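Local coordinates for putative integron gene cassette protein (Uncultured bacterium, PDB 3FUY), which is of unknown function but is encoded by a mobile integron gene cassette, a class of genes that is a source of novel protein folds, at residues S120-E123 / R124-E128. Residues are numbered along the deposited sequence; the frame is centred on the assembly and turned at random.
Sequences SEVE and RETAE
Ser120 O accepts from Arg124 N at 3.0 Å and so closes the first turn of helix 121-138, whose N-terminus is sealed by a capping box. The i to i+4 pattern then runs on: Glu125 N bonds to Glu121 O, Thr126 N to Val122 O and Ala127 N to Glu123 O. In the box, Ser120 is the N-cap and its OG takes a weak bond from Glu123 N at 3.5 Å. The return bond is the firmer one: Ser120 N reaches Glu123 OE1 at 3.1 Å, nearly straight, meeting the oxygen on its anti side and somewhat out of the carboxylate plane. This helix is the crossover of a beta-alpha-beta unit, between strands 106-116 and 150-160; Ala127 and Glu128 rest on Val115 and Leu113 of the former. Arg124 runs back past the cap, CG 3.3 Å from Ser120 O; extended from CG to NE, it reaches Ala119 O with NE and makes a salt bridge from NH2 to Glu159 on strand 150-160. On the exposed side, Glu121 and Glu125 bring like charges together, OE2 to OE2 at 3.4 Å, with their carboxylates turned 78° apart; this closeness might raise the proton affinity of one of them. Glu121 gets there with CG anti to its own N (chi1 -175°) and a bend at chi2. One residue on, Val122 O is gripped twice by Thr126, whose N and OG1 come from opposite faces of the carbonyl plane, the hydroxyl donating at 2.9 Å from 39° above it.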
loop_
_atom_site.group_PDB
_atom_site.type_symbol
_atom_site.label_atom_id
_atom_site.label_comp_id
_atom_site.label_asym_id
_atom_site.label_seq_id
_atom_site.Cartn_x
_atom_site.Cartn_y
_atom_site.Cartn_z
ATOM N N SER B 120 -33.544 -7.038 -21.001
ATOM C CA SER B 120 -34.928 -7.198 -20.572
ATOM C C SER B 120 -35.040 -7.960 -19.251
ATOM O O SER B 120 -34.134 -8.691 -18.862
ATOM C CB SER B 120 -35.754 -7.907 -21.652
ATOM O OG SER B 120 -35.422 -9.284 -21.742
ATOM N N GLU B 121 -36.167 -7.778 -18.576
ATOM C CA GLU B 121 -36.467 -8.483 -17.333
ATOM C C GLU B 121 -36.016 -9.943 -17.348
ATOM O O GLU B 121 -35.359 -10.413 -16.416
ATOM C CB GLU B 121 -37.971 -8.423 -17.057
ATOM C CG GLU B 121 -38.382 -9.020 -15.726
ATOM C CD GLU B 121 -38.033 -8.120 -14.561
ATOM O OE1 GLU B 121 -37.690 -6.944 -14.806
ATOM O OE2 GLU B 121 -38.107 -8.587 -13.403
ATOM N N VAL B 122 -36.374 -10.664 -18.405
ATOM C CA VAL B 122 -36.077 -12.088 -18.471
ATOM C C VAL B 122 -34.585 -12.348 -18.676
ATOM O O VAL B 122 -34.027 -13.275 -18.087
ATOM C CB VAL B 122 -36.899 -12.796 -19.571
ATOM C CG1 VAL B 122 -36.185 -12.730 -20.911
ATOM C CG2 VAL B 122 -37.172 -14.245 -19.177
ATOM N N GLU B 123 -33.947 -11.527 -19.506
ATOM C CA GLU B 123 -32.523 -11.677 -19.787
ATOM C C GLU B 123 -31.697 -11.450 -18.534
ATOM O O GLU B 123 -30.607 -12.007 -18.399
ATOM C CB GLU B 123 -32.074 -10.710 -20.885
ATOM C CG GLU B 123 -32.387 -11.191 -22.288
ATOM C CD GLU B 123 -32.192 -10.116 -23.331
ATOM O OE1 GLU B 123 -32.050 -8.930 -22.952
ATOM O OE2 GLU B 123 -32.182 -10.463 -24.533
ATOM N N ARG B 124 -32.221 -10.625 -17.628
ATOM C CA ARG B 124 -31.548 -10.337 -16.368
ATOM C C ARG B 124 -31.700 -11.494 -15.405
ATOM O O ARG B 124 -30.728 -11.942 -14.804
ATOM C CB ARG B 124 -32.108 -9.072 -15.726
ATOM C CG ARG B 124 -31.926 -7.844 -16.576
ATOM C CD ARG B 124 -32.291 -6.596 -15.814
ATOM N NE ARG B 124 -31.966 -5.410 -16.596
ATOM C CZ ARG B 124 -31.562 -4.258 -16.074
ATOM N NH1 ARG B 124 -31.426 -4.130 -14.758
ATOM N NH2 ARG B 124 -31.294 -3.234 -16.872
ATOM N N GLU B 125 -32.930 -11.966 -15.252
ATOM C CA GLU B 125 -33.206 -13.096 -14.387
ATOM C C GLU B 125 -32.407 -14.299 -14.861
ATOM O O GLU B 125 -31.918 -15.084 -14.050
ATOM C CB GLU B 125 -34.710 -13.397 -14.360
ATOM C CG GLU B 125 -35.510 -12.359 -13.566
ATOM C CD GLU B 125 -37.013 -12.427 -13.813
ATOM O OE1 GLU B 125 -37.427 -12.921 -14.888
ATOM O OE2 GLU B 125 -37.780 -11.970 -12.933
ATOM N N THR B 126 -32.275 -14.427 -16.179
ATOM C CA THR B 126 -31.494 -15.499 -16.788
ATOM C C THR B 126 -29.986 -15.373 -16.509
ATOM O O THR B 126 -29.334 -16.348 -16.149
ATOM C CB THR B 126 -31.737 -15.575 -18.314
ATOM O OG1 THR B 126 -33.103 -15.936 -18.561
ATOM C CG2 THR B 126 -30.839 -16.614 -18.949
ATOM N N ALA B 127 -29.435 -14.172 -16.670
ATOM C CA ALA B 127 -28.017 -13.958 -16.394
ATOM C C ALA B 127 -27.697 -14.192 -14.916
ATOM O O ALA B 127 -26.674 -14.790 -14.574
ATOM C CB ALA B 127 -27.584 -12.561 -16.829
ATOM N N GLU B 128 -28.591 -13.738 -14.049
ATOM C CA GLU B 128 -28.423 -13.876 -12.615
ATOM C C GLU B 128 -28.378 -15.336 -12.167
ATOM O O GLU B 128 -27.561 -15.703 -11.332
ATOM C CB GLU B 128 -29.543 -13.135 -11.886
ATOM C CG GLU B 128 -29.434 -11.634 -12.006
ATOM C CD GLU B 128 -30.659 -10.904 -11.496
ATOM O OE1 GLU B 128 -31.255 -11.363 -10.494
ATOM O OE2 GLU B 128 -31.012 -9.862 -12.094
#